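Local coordinates for beta-glucosidase (Saccharopolyspora erythraea D, PDB 5M6G), which probably hydrolyses terminal, non-reducing beta-D-glucosyl residues, releasing beta-D-glucose, as a member of glycosyl hydrolase family 3, at residues T193-G198 against G446-S451; D312-L317 against E321-D326; D326-S331 against E346-Y351; T501-A504 against D509-G512. All coordinates share one frame; numbering follows the deposited sequence.

Contact 1. Residues T193-G198 against G446-S451. With SOR (sorbitol), chain L.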
loop_
_atom_site.group_PDB
_atom_site.type_symbol
_atom_site.label_atom_id
_atom_site.label_comp_id
_atom_site.label_asym_id
_atom_site.label_seq_id
_atom_site.Cartn_x
_atom_site.Cartn_y
_atom_site.Cartn_z
ATOM N N THR A 193 -5.467 -2.441 -8.266
ATOM C CA THR A 193 -5.510 -3.893 -8.153
ATOM C C THR A 193 -4.244 -4.434 -7.492
ATOM O O THR A 193 -4.303 -5.390 -6.710
ATOM C CB THR A 193 -5.706 -4.516 -9.540
ATOM O OG1 THR A 193 -6.982 -4.117 -10.059
ATOM C CG2 THR A 193 -5.643 -6.045 -9.473
ATOM N N TYR A 194 -3.089 -3.822 -7.775
ATOM C CA TYR A 194 -1.845 -4.342 -7.213
ATOM C C TYR A 194 -1.724 -4.065 -5.727
ATOM O O TYR A 194 -0.912 -4.707 -5.053
ATOM C CB TYR A 194 -0.626 -3.767 -7.940
ATOM C CG TYR A 194 -0.309 -2.290 -7.716
ATOM C CD1 TYR A 194 0.401 -1.853 -6.588
ATOM C CD2 TYR A 194 -0.667 -1.347 -8.659
ATOM C CE1 TYR A 194 0.711 -0.502 -6.415
ATOM C CE2 TYR A 194 -0.368 -0.010 -8.492
ATOM C CZ TYR A 194 0.324 0.406 -7.375
ATOM O OH TYR A 194 0.619 1.741 -7.240
ATOM N N GLU A 195 -2.497 -3.119 -5.199
ATOM C CA GLU A 195 -2.480 -2.888 -3.763
ATOM C C GLU A 195 -3.358 -3.870 -3.005
ATOM O O GLU A 195 -3.415 -3.809 -1.776
ATOM C CB GLU A 195 -2.916 -1.454 -3.469
ATOM C CG GLU A 195 -2.064 -0.437 -4.207
ATOM C CD GLU A 195 -2.213 0.952 -3.639
ATOM O OE1 GLU A 195 -1.904 1.135 -2.442
ATOM O OE2 GLU A 195 -2.634 1.854 -4.393
ATOM N N SER A 196 -4.039 -4.773 -3.705
ATOM C CA SER A 196 -4.924 -5.749 -3.087
ATOM C C SER A 196 -4.216 -7.090 -2.944
ATOM O O SER A 196 -3.538 -7.553 -3.868
ATOM C CB SER A 196 -6.199 -5.913 -3.924
ATOM O OG SER A 196 -7.022 -6.977 -3.472
ATOM N N PHE A 197 -4.395 -7.730 -1.792
ATOM C CA PHE A 197 -3.861 -9.071 -1.608
ATOM C C PHE A 197 -4.576 -10.121 -2.458
ATOM O O PHE A 197 -4.048 -11.224 -2.636
ATOM C CB PHE A 197 -3.945 -9.470 -0.145
ATOM C CG PHE A 197 -3.019 -8.707 0.742
ATOM C CD1 PHE A 197 -1.649 -8.922 0.676
ATOM C CD2 PHE A 197 -3.518 -7.793 1.664
ATOM C CE1 PHE A 197 -0.770 -8.227 1.523
ATOM C CE2 PHE A 197 -2.659 -7.103 2.513
ATOM C CZ PHE A 197 -1.278 -7.315 2.436
ATOM N N GLY A 198 -5.757 -9.832 -2.974
ATOM C CA GLY A 198 -6.406 -10.815 -3.821
ATOM C C GLY A 198 -7.879 -10.524 -3.968
ATOM O O GLY A 198 -8.443 -9.661 -3.298
ATOM N N GLY A 446 7.091 -0.432 -9.443
ATOM C CA GLY A 446 5.739 0.064 -9.669
ATOM C C GLY A 446 5.427 1.288 -8.809
ATOM O O GLY A 446 6.315 1.962 -8.271
ATOM N N GLY A 447 4.132 1.560 -8.679
ATOM C CA GLY A 447 3.670 2.766 -8.012
ATOM C C GLY A 447 4.097 2.838 -6.560
ATOM O O GLY A 447 4.530 1.863 -5.945
ATOM N N TRP A 448 3.965 4.045 -6.001
ATOM C CA TRP A 448 4.281 4.288 -4.595
ATOM C C TRP A 448 5.727 3.895 -4.293
ATOM O O TRP A 448 6.012 3.151 -3.357
ATOM C CB TRP A 448 3.318 3.529 -3.678
ATOM C CG TRP A 448 1.879 3.963 -3.756
ATOM C CD1 TRP A 448 0.855 3.310 -4.386
ATOM C CD2 TRP A 448 1.300 5.124 -3.152
ATOM N NE1 TRP A 448 -0.323 4.006 -4.227
ATOM C CE2 TRP A 448 -0.077 5.122 -3.469
ATOM C CE3 TRP A 448 1.815 6.175 -2.379
ATOM C CZ2 TRP A 448 -0.948 6.130 -3.039
ATOM C CZ3 TRP A 448 0.946 7.172 -1.949
ATOM C CH2 TRP A 448 -0.417 7.141 -2.283
ATOM N N THR A 449 6.644 4.353 -5.134
ATOM C CA THR A 449 8.058 4.060 -4.931
ATOM C C THR A 449 8.809 5.364 -5.154
ATOM O O THR A 449 8.905 5.834 -6.291
ATOM C CB THR A 449 8.548 2.953 -5.864
ATOM O OG1 THR A 449 7.682 1.805 -5.755
ATOM C CG2 THR A 449 9.969 2.547 -5.482
ATOM N N ILE A 450 9.310 5.944 -4.060
ATOM C CA ILE A 450 9.866 7.293 -3.994
ATOM C C ILE A 450 8.796 8.325 -4.307
ATOM O O ILE A 450 8.364 9.061 -3.415
ATOM C CB ILE A 450 11.077 7.487 -4.922
ATOM C CG1 ILE A 450 12.105 6.387 -4.685
ATOM C CG2 ILE A 450 11.689 8.862 -4.653
ATOM C CD1 ILE A 450 12.527 6.254 -3.248
ATOM N N SER A 451 8.380 8.402 -5.570
ATOM C CA SER A 451 7.276 9.263 -5.973
ATOM C C SER A 451 5.935 8.558 -5.768
ATOM O O SER A 451 5.869 7.377 -5.425
ATOM C CB SER A 451 7.418 9.671 -7.435
ATOM O OG SER A 451 7.228 8.543 -8.266
HETATM C C1 SOR L . -4.613 6.164 0.068
HETATM C C2 SOR L . -3.369 6.947 0.448
HETATM C C3 SOR L . -3.533 8.391 -0.018
HETATM C C4 SOR L . -2.199 9.132 0.009
HETATM C C5 SOR L . -2.166 10.339 -0.933
HETATM C C6 SOR L . -0.712 10.773 -1.097
HETATM O O1 SOR L . -4.324 4.791 -0.028
HETATM O O2 SOR L . -3.187 6.904 1.853
HETATM O O3 SOR L . -4.449 9.028 0.833
HETATM O O4 SOR L . -1.915 9.554 1.328
HETATM O O5 SOR L . -2.739 10.044 -2.200
HETATM O O6 SOR L . -0.567 11.598 -2.234
#
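Glu195 and Trp448 cross at about a right angle, with the carboxylate and indole planes 59° apart. Trp448 NE1 donates to Glu195 OE2 at 3.2 Å. The bond is bent, with an angle of 135° at the hydrogen. OE2 is met from above the carboxylate plane, and the bond is also tilted from the indole plane. The same oxygen takes part in a salt bridge with Arg192, so a charged and a neutral donor share it.

Tyr194 comes in beside Glu195, also roughly perpendicular to Trp448. Its CG sits between the backbone N and the carbonyl carbon (chi1 71°), which carries the phenol oxygen to Gly447 and Trp448. Tyr194 OH lies 3.3 Å from Trp448 CD1 and 3.3 Å from Gly447 CA. A CB on Gly447 would clash with this hydroxyl. Tyr194 OH is also hydrogen-bonded to the backbone oxygen of Tyr503.

The far end of the indole belongs to the sorbitol pocket. Trp448 CH2 is 3.5 Å from sorbitol C4, which lies at the ring edge.

The contact is buried between the two family domains. The loop of Tyr194 runs from strand 176-177 to helix 201-206 and packs on helix 146-152. The loop of Trp448 follows helix 441-445.

Contact 2. Residues D312-L317 against E321-D326. With MG (magnesium ion), chain B.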
loop_
_atom_site.group_PDB
_atom_site.type_symbol
_atom_site.label_atom_id
_atom_site.label_comp_id
_atom_site.label_asym_id
_atom_site.label_seq_id
_atom_site.Cartn_x
_atom_site.Cartn_y
_atom_site.Cartn_z
ATOM N N ASP A 312 -8.089 14.903 1.049
ATOM C CA ASP A 312 -9.081 15.856 0.533
ATOM C C ASP A 312 -10.370 15.140 0.127
ATOM O O ASP A 312 -11.016 15.490 -0.857
ATOM C CB ASP A 312 -8.531 16.672 -0.643
ATOM C CG ASP A 312 -7.437 17.647 -0.229
ATOM O OD1 ASP A 312 -7.363 18.003 0.964
ATOM O OD2 ASP A 312 -6.640 18.056 -1.103
ATOM N N ALA A 313 -10.749 14.125 0.905
ATOM C CA ALA A 313 -11.912 13.316 0.551
ATOM C C ALA A 313 -13.227 14.049 0.787
ATOM O O ALA A 313 -14.197 13.821 0.050
ATOM C CB ALA A 313 -11.904 12.015 1.339
ATOM N N ILE A 314 -13.303 14.895 1.819
ATOM C CA ILE A 314 -14.561 15.605 2.057
ATOM C C ILE A 314 -14.826 16.599 0.937
ATOM O O ILE A 314 -15.986 16.903 0.633
ATOM C CB ILE A 314 -14.571 16.307 3.434
ATOM C CG1 ILE A 314 -13.531 17.428 3.497
ATOM C CG2 ILE A 314 -14.347 15.304 4.558
ATOM C CD1 ILE A 314 -13.671 18.301 4.718
ATOM N N ASP A 315 -13.765 17.116 0.307
ATOM C CA ASP A 315 -13.917 18.013 -0.835
ATOM C C ASP A 315 -14.746 17.387 -1.945
ATOM O O ASP A 315 -15.436 18.096 -2.684
ATOM C CB ASP A 315 -12.552 18.383 -1.411
ATOM C CG ASP A 315 -11.588 18.884 -0.371
ATOM O OD1 ASP A 315 -11.703 18.486 0.812
ATOM O OD2 ASP A 315 -10.694 19.667 -0.755
ATOM N N LYS A 316 -14.656 16.075 -2.107
ATOM C CA LYS A 316 -15.238 15.402 -3.255
ATOM C C LYS A 316 -16.685 14.991 -3.024
ATOM O O LYS A 316 -17.300 14.414 -3.927
ATOM C CB LYS A 316 -14.385 14.177 -3.625
ATOM C CG LYS A 316 -12.904 14.498 -3.798
ATOM C CD LYS A 316 -12.065 13.249 -4.003
ATOM C CE LYS A 316 -10.575 13.561 -3.836
ATOM N NZ LYS A 316 -10.027 14.511 -4.844
ATOM N N LEU A 317 -17.248 15.294 -1.851
ATOM C CA LEU A 317 -18.612 14.862 -1.546
ATOM C C LEU A 317 -19.631 15.453 -2.515
ATOM O O LEU A 317 -20.545 14.752 -2.968
ATOM C CB LEU A 317 -18.973 15.237 -0.108
ATOM C CG LEU A 317 -18.312 14.391 0.975
ATOM C CD1 LEU A 317 -18.712 14.886 2.340
ATOM C CD2 LEU A 317 -18.727 12.946 0.788
ATOM N N GLU A 321 -14.583 21.187 -6.458
ATOM C CA GLU A 321 -13.321 21.401 -5.760
ATOM C C GLU A 321 -13.549 22.067 -4.406
ATOM O O GLU A 321 -14.564 22.726 -4.168
ATOM C CB GLU A 321 -12.375 22.260 -6.595
ATOM C CG GLU A 321 -11.663 21.511 -7.695
ATOM C CD GLU A 321 -10.576 22.352 -8.329
ATOM O OE1 GLU A 321 -10.143 23.344 -7.705
ATOM O OE2 GLU A 321 -10.141 22.040 -9.455
ATOM N N ASP A 322 -12.587 21.855 -3.504
ATOM C CA ASP A 322 -12.580 22.437 -2.165
ATOM C C ASP A 322 -13.702 21.870 -1.299
ATOM O O ASP A 322 -14.591 21.168 -1.797
ATOM C CB ASP A 322 -12.675 23.963 -2.243
ATOM C CG ASP A 322 -11.934 24.648 -1.110
ATOM O OD1 ASP A 322 -11.670 23.981 -0.089
ATOM O OD2 ASP A 322 -11.615 25.847 -1.241
ATOM N N PHE A 323 -13.666 22.143 0.004
ATOM C CA PHE A 323 -14.699 21.661 0.907
ATOM C C PHE A 323 -15.562 22.824 1.375
ATOM O O PHE A 323 -15.069 23.939 1.570
ATOM C CB PHE A 323 -14.108 20.889 2.103
ATOM C CG PHE A 323 -13.092 21.650 2.921
ATOM C CD1 PHE A 323 -13.495 22.555 3.896
ATOM C CD2 PHE A 323 -11.735 21.408 2.762
ATOM C CE1 PHE A 323 -12.558 23.237 4.670
ATOM C CE2 PHE A 323 -10.797 22.079 3.528
ATOM C CZ PHE A 323 -11.209 23.003 4.485
ATOM N N THR A 324 -16.852 22.569 1.500
ATOM C CA THR A 324 -17.825 23.534 1.990
ATOM C C THR A 324 -18.175 23.236 3.438
ATOM O O THR A 324 -17.852 22.168 3.966
ATOM C CB THR A 324 -19.094 23.487 1.136
ATOM O OG1 THR A 324 -19.719 22.207 1.290
ATOM C CG2 THR A 324 -18.783 23.753 -0.328
ATOM N N PRO A 325 -18.862 24.156 4.120
ATOM C CA PRO A 325 -19.348 23.826 5.466
ATOM C C PRO A 325 -20.250 22.614 5.482
ATOM O O PRO A 325 -20.214 21.845 6.453
ATOM C CB PRO A 325 -20.096 25.097 5.892
ATOM C CG PRO A 325 -19.416 26.184 5.145
ATOM C CD PRO A 325 -19.060 25.582 3.804
ATOM N N ASP A 326 -21.057 22.423 4.427
ATOM C CA ASP A 326 -21.921 21.247 4.334
ATOM C C ASP A 326 -21.106 19.959 4.291
ATOM O O ASP A 326 -21.503 18.940 4.868
ATOM C CB ASP A 326 -22.803 21.330 3.084
ATOM C CG ASP A 326 -23.848 22.424 3.163
ATOM O OD1 ASP A 326 -24.106 22.947 4.270
ATOM O OD2 ASP A 326 -24.427 22.751 2.106
HETATM MG MG MG B . -16.613 20.060 -2.564
HETATM O O HOH W 1 -10.368 19.981 -3.243
HETATM O O HOH W 2 -16.883 22.246 -3.073
#
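Asp315 and Asp322 meet at a magnesium site built from the loop leading into helix 325-334 and the helix's first turn. Both bind through the backbone: Asp315 O lies 2.3 Å and Asp322 O 2.4 Å from the metal. The cation draws the two oxygens close without a bond between them. A water bound to the metal also donates to Glu321 O, and Gln320 O and the carboxylates of Asp318 and Glu327 complete the site.

The Asp315 carboxylate turns away from the metal. Asp315 OD1 lies 3.5 Å from Phe323 CD2, at the edge of the ring and near its plane. Asp315 OD2 accepts from a second water, which accepts from Asp322 N. The same OD2 forms a salt bridge with Arg344. Ile314 adds apolar cover: with CG1 between the backbone N and the carbonyl carbon (chi1 66°), CD1 reaches Phe323 CB at 3.7 Å.

An alanine in place of Asp315 would probably leave the bridging water without its acceptor and Arg344 without one of its carboxylates.

Asp315 OD2 and Asp322 OD1 are 4.5 Å apart. Their like charges are probably offset by Arg344, which pairs with both, while only their backbone oxygens reach the metal.

Contact 3. Residues D326-S331 against E346-Y351. With MG (magnesium ion), chain B.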
loop_
_atom_site.group_PDB
_atom_site.type_symbol
_atom_site.label_atom_id
_atom_site.label_comp_id
_atom_site.label_asym_id
_atom_site.label_seq_id
_atom_site.Cartn_x
_atom_site.Cartn_y
_atom_site.Cartn_z
ATOM N N ASP A 326 -21.057 22.423 4.427
ATOM C CA ASP A 326 -21.921 21.247 4.334
ATOM C C ASP A 326 -21.106 19.959 4.291
ATOM O O ASP A 326 -21.503 18.940 4.868
ATOM C CB ASP A 326 -22.803 21.330 3.084
ATOM C CG ASP A 326 -23.848 22.424 3.163
ATOM O OD1 ASP A 326 -24.106 22.947 4.270
ATOM O OD2 ASP A 326 -24.427 22.751 2.106
ATOM N N GLU A 327 -19.975 19.976 3.589
ATOM C CA GLU A 327 -19.174 18.764 3.487
ATOM C C GLU A 327 -18.472 18.464 4.802
ATOM O O GLU A 327 -18.387 17.300 5.213
ATOM C CB GLU A 327 -18.181 18.890 2.334
ATOM C CG GLU A 327 -18.857 18.799 0.976
ATOM C CD GLU A 327 -17.944 19.190 -0.160
ATOM O OE1 GLU A 327 -17.292 20.242 -0.051
ATOM O OE2 GLU A 327 -17.868 18.441 -1.161
ATOM N N VAL A 328 -17.981 19.500 5.484
ATOM C CA VAL A 328 -17.443 19.316 6.830
ATOM C C VAL A 328 -18.491 18.680 7.737
ATOM O O VAL A 328 -18.242 17.650 8.375
ATOM C CB VAL A 328 -16.945 20.659 7.395
ATOM C CG1 VAL A 328 -16.470 20.493 8.839
ATOM C CG2 VAL A 328 -15.829 21.224 6.514
ATOM N N ARG A 329 -19.690 19.274 7.789
ATOM C CA ARG A 329 -20.756 18.751 8.641
ATOM C C ARG A 329 -21.072 17.297 8.311
ATOM O O ARG A 329 -21.131 16.443 9.206
ATOM C CB ARG A 329 -22.013 19.613 8.496
ATOM C CG ARG A 329 -23.250 19.093 9.250
ATOM C CD ARG A 329 -24.507 19.909 8.876
ATOM N NE ARG A 329 -24.129 21.286 8.568
ATOM C CZ ARG A 329 -24.302 21.877 7.392
ATOM N NH1 ARG A 329 -24.905 21.233 6.396
ATOM N NH2 ARG A 329 -23.877 23.124 7.217
ATOM N N ALA A 330 -21.286 16.996 7.027
ATOM C CA ALA A 330 -21.712 15.651 6.653
ATOM C C ALA A 330 -20.672 14.611 7.042
ATOM O O ALA A 330 -21.018 13.512 7.498
ATOM C CB ALA A 330 -21.991 15.581 5.152
ATOM N N SER A 331 -19.388 14.940 6.877
ATOM C CA SER A 331 -18.358 13.934 7.094
ATOM C C SER A 331 -18.035 13.765 8.575
ATOM O O SER A 331 -17.851 12.636 9.050
ATOM C CB SER A 331 -17.105 14.301 6.313
ATOM O OG SER A 331 -16.277 13.161 6.170
ATOM N N GLU A 346 -6.714 25.939 8.513
ATOM C CA GLU A 346 -7.389 26.987 9.267
ATOM C C GLU A 346 -8.845 27.105 8.851
ATOM O O GLU A 346 -9.721 27.330 9.695
ATOM C CB GLU A 346 -6.665 28.319 9.083
ATOM C CG GLU A 346 -7.244 29.452 9.919
ATOM C CD GLU A 346 -6.358 30.685 9.891
ATOM O OE1 GLU A 346 -5.298 30.626 9.240
ATOM O OE2 GLU A 346 -6.714 31.700 10.524
ATOM N N LYS A 347 -9.128 26.946 7.556
ATOM C CA LYS A 347 -10.516 27.005 7.118
ATOM C C LYS A 347 -11.304 25.819 7.646
ATOM O O LYS A 347 -12.460 25.975 8.051
ATOM C CB LYS A 347 -10.608 27.068 5.596
ATOM C CG LYS A 347 -12.053 27.145 5.103
ATOM C CD LYS A 347 -12.117 27.410 3.620
ATOM C CE LYS A 347 -11.605 26.213 2.841
ATOM N NZ LYS A 347 -11.860 26.376 1.389
ATOM N N PHE A 348 -10.700 24.625 7.661
ATOM C CA PHE A 348 -11.398 23.474 8.230
ATOM C C PHE A 348 -11.757 23.729 9.691
ATOM O O PHE A 348 -12.898 23.493 10.116
ATOM C CB PHE A 348 -10.549 22.203 8.103
ATOM C CG PHE A 348 -11.220 20.980 8.677
ATOM C CD1 PHE A 348 -12.117 20.250 7.915
ATOM C CD2 PHE A 348 -10.984 20.586 9.983
ATOM C CE1 PHE A 348 -12.748 19.148 8.435
ATOM C CE2 PHE A 348 -11.610 19.483 10.508
ATOM C CZ PHE A 348 -12.501 18.757 9.729
ATOM N N ILE A 349 -10.793 24.224 10.472
ATOM C CA ILE A 349 -11.045 24.465 11.889
ATOM C C ILE A 349 -12.146 25.507 12.066
ATOM O O ILE A 349 -13.055 25.329 12.886
ATOM C CB ILE A 349 -9.743 24.874 12.603
ATOM C CG1 ILE A 349 -8.772 23.684 12.634
ATOM C CG2 ILE A 349 -10.052 25.373 13.999
ATOM C CD1 ILE A 349 -7.357 24.047 13.030
ATOM N N ASP A 350 -12.098 26.591 11.284
ATOM C CA ASP A 350 -13.122 27.630 11.380
ATOM C C ASP A 350 -14.500 27.080 11.034
ATOM O O ASP A 350 -15.481 27.349 11.739
ATOM C CB ASP A 350 -12.774 28.810 10.470
ATOM C CG ASP A 350 -11.618 29.643 11.007
ATOM O OD1 ASP A 350 -11.281 29.493 12.197
ATOM O OD2 ASP A 350 -11.059 30.453 10.246
ATOM N N TYR A 351 -14.593 26.303 9.947
ATOM C CA TYR A 351 -15.872 25.710 9.564
ATOM C C TYR A 351 -16.405 24.795 10.658
ATOM O O TYR A 351 -17.586 24.851 11.007
ATOM C CB TYR A 351 -15.736 24.926 8.255
ATOM C CG TYR A 351 -15.720 25.754 6.989
ATOM C CD1 TYR A 351 -15.850 27.141 7.026
ATOM C CD2 TYR A 351 -15.566 25.143 5.752
ATOM C CE1 TYR A 351 -15.827 27.889 5.855
ATOM C CE2 TYR A 351 -15.540 25.877 4.581
ATOM C CZ TYR A 351 -15.675 27.246 4.636
ATOM O OH TYR A 351 -15.652 27.964 3.466
HETATM MG MG MG B . -16.613 20.060 -2.564
HETATM O O HOH W 2 -16.883 22.246 -3.073
#
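Asp326 OD1 is gripped by two nitrogens of Arg329, one turn further along the same helix. Arg329 NH1 donates to Asp326 OD1 at 2.8 Å, and Arg329 NH2 to the same OD1 at 3.0 Å. NH2 comes nearly along the C-O direction, while NH1 comes from above the carboxylate plane. Arg329 NE also pairs with Glu355 on helix 345-357, so the guanidinium joins the two helices.

The touching side chains are apolar. Val328 points at the other helix and sets its two methyls against two rings. Val328 CG1 lies 4.0 Å from Phe348 CE1, approaching the ring obliquely. Val328 CG2 lies 4.0 Å from Tyr351 CD2, at the edge of that ring and near its plane. Phe348 leans toward Val328 because its CG is anti to the backbone N (chi1 180°). Lys347 CG lies over one face of the Tyr351 ring. The valine thus fits between the two aromatic residues.

Glu327 takes no part in this packing; it binds magnesium with both oxygens, OE2 at 2.5 Å and OE1 at 2.6 Å. OE1 also accepts from Thr324 N. With the Thr324 side chain capping the first turn, this forms a capping box, which ties the helix start to the metal.

Phe348 also packs on strands 68-71 and 339-341. Neighbouring helices packed outside parallel strands in this way are typical of the TIM-barrel clan, to which the N-terminal family domain belongs.

Contact 4. Residues T501-A504 against D509-G512. With MG (magnesium ion), chain C.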
loop_
_atom_site.group_PDB
_atom_site.type_symbol
_atom_site.label_atom_id
_atom_site.label_comp_id
_atom_site.label_asym_id
_atom_site.label_seq_id
_atom_site.Cartn_x
_atom_site.Cartn_y
_atom_site.Cartn_z
ATOM N N THR A 501 4.365 -0.248 -16.806
ATOM C CA THR A 501 5.158 0.782 -16.150
ATOM C C THR A 501 4.394 1.314 -14.937
ATOM O O THR A 501 3.200 1.033 -14.773
ATOM C CB THR A 501 5.476 1.902 -17.141
ATOM O OG1 THR A 501 4.259 2.409 -17.685
ATOM C CG2 THR A 501 6.376 1.374 -18.284
ATOM N N PRO A 502 5.055 2.056 -14.042
ATOM C CA PRO A 502 4.439 2.355 -12.738
ATOM C C PRO A 502 3.237 3.288 -12.823
ATOM O O PRO A 502 3.176 4.196 -13.655
ATOM C CB PRO A 502 5.579 3.012 -11.950
ATOM C CG PRO A 502 6.843 2.476 -12.581
ATOM C CD PRO A 502 6.505 2.357 -14.039
ATOM N N TYR A 503 2.280 3.062 -11.922
ATOM C CA TYR A 503 1.104 3.916 -11.798
ATOM C C TYR A 503 0.554 3.780 -10.382
ATOM O O TYR A 503 0.911 2.861 -9.643
ATOM C CB TYR A 503 0.027 3.539 -12.820
ATOM C CG TYR A 503 -0.312 2.068 -12.767
ATOM C CD1 TYR A 503 -1.215 1.573 -11.827
ATOM C CD2 TYR A 503 0.293 1.166 -13.640
ATOM C CE1 TYR A 503 -1.516 0.224 -11.763
ATOM C CE2 TYR A 503 0.000 -0.184 -13.587
ATOM C CZ TYR A 503 -0.908 -0.649 -12.643
ATOM O OH TYR A 503 -1.192 -1.989 -12.575
ATOM N N ALA A 504 -0.359 4.684 -10.027
ATOM C CA ALA A 504 -1.063 4.585 -8.755
ATOM C C ALA A 504 -2.439 5.216 -8.889
ATOM O O ALA A 504 -2.613 6.205 -9.604
ATOM C CB ALA A 504 -0.299 5.269 -7.607
ATOM N N ASP A 509 -6.226 3.164 -13.875
ATOM C CA ASP A 509 -7.426 2.543 -14.424
ATOM C C ASP A 509 -7.227 2.265 -15.910
ATOM O O ASP A 509 -6.651 3.076 -16.643
ATOM C CB ASP A 509 -8.653 3.439 -14.220
ATOM C CG ASP A 509 -9.043 3.583 -12.760
ATOM O OD1 ASP A 509 -8.491 2.857 -11.903
ATOM O OD2 ASP A 509 -9.935 4.412 -12.477
ATOM N N ARG A 510 -7.700 1.108 -16.359
ATOM C CA ARG A 510 -7.523 0.679 -17.747
ATOM C C ARG A 510 -8.861 0.250 -18.339
ATOM O O ARG A 510 -9.073 -0.930 -18.642
ATOM C CB ARG A 510 -6.503 -0.455 -17.832
ATOM C CG ARG A 510 -5.095 -0.049 -17.462
ATOM C CD ARG A 510 -4.511 0.952 -18.456
ATOM N NE ARG A 510 -3.150 1.334 -18.076
ATOM C CZ ARG A 510 -2.836 2.423 -17.374
ATOM N NH1 ARG A 510 -3.789 3.266 -16.968
ATOM N NH2 ARG A 510 -1.562 2.669 -17.077
ATOM N N PRO A 511 -9.782 1.191 -18.551
ATOM C CA PRO A 511 -11.033 0.819 -19.227
ATOM C C PRO A 511 -10.818 0.409 -20.670
ATOM O O PRO A 511 -11.680 -0.273 -21.241
ATOM C CB PRO A 511 -11.887 2.087 -19.120
ATOM C CG PRO A 511 -10.901 3.204 -18.983
ATOM C CD PRO A 511 -9.717 2.636 -18.244
ATOM N N GLY A 512 -9.678 0.774 -21.269
ATOM C CA GLY A 512 -9.479 0.544 -22.688
ATOM C C GLY A 512 -8.932 -0.819 -23.052
ATOM O O GLY A 512 -8.981 -1.191 -24.227
HETATM MG MG MG C . -11.004 5.971 -13.444
HETATM O O HOH W 3 -10.979 6.934 -11.589
HETATM O O HOH W 4 -9.215 6.770 -14.014
HETATM O O HOH W 5 -11.171 5.208 -15.375
HETATM O O HOH W 6 -11.780 7.750 -14.321
#
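In the loop after strand 493-499, the segment of Tyr503 and Ala504 runs nearly fully extended, while the chain bends at Arg510 and Pro511, and the Tyr503 and Arg510 side chains come near each other. No hydrogen bond joins the two segments.

The contact is slight. Arg510 NH2 lies 4.2 Å from Tyr503 CD2, with the guanidinium and ring planes 57° apart. Arg510 CZ is 5.5 Å from the Tyr503 ring centroid, so any cation-pi attraction is long and weak. The arginine bends back at chi2 (-66°), and Arg510 NH1 donates to Asp509 O at 2.9 Å. NH1 is also bonded to Glu507 O. These two carbonyls hold the guanidinium in place. Tyr503 OH bonds to Glu500.

The loop lies in the C-terminal family domain and reaches a magnesium ion shared with the N-terminal one. Asp509 OD2 binds the metal at 2.1 Å, four waters bind beside it, and Asp243 supplies the remaining ligand.

An alanine in place of Arg510 would probably leave the carbonyls of Asp509 and Glu507 without this donor and uncover part of the Tyr503 ring.

Asp509 OD1 accepts from Gly191 N, and OD2 from Asp244 N. Both of these donors lie in the N-terminal family domain.

In the fold
Contact 1 is buried, about 6 Å from the centre of the chain. Contact 4 touches it from a more exposed loop, and their centres are about 11 Å apart. Contact 1 joins the two family domains beside the sorbitol pocket; contact 4 lies within the C-terminal one and reaches the other through a magnesium ion. Contacts 2 and 3, both mostly buried, lie about 24 and 28 Å from the centre. They share Asp326, helix 325-334 and one magnesium ion, and Asp322 pairs with Lys347 between them. The chemistry differs with place: aromatic and acid groups in contact 1, backbone metal ligands in contact 2, apolar helix packing in contact 3, a weak, partly exposed approach in contact 4.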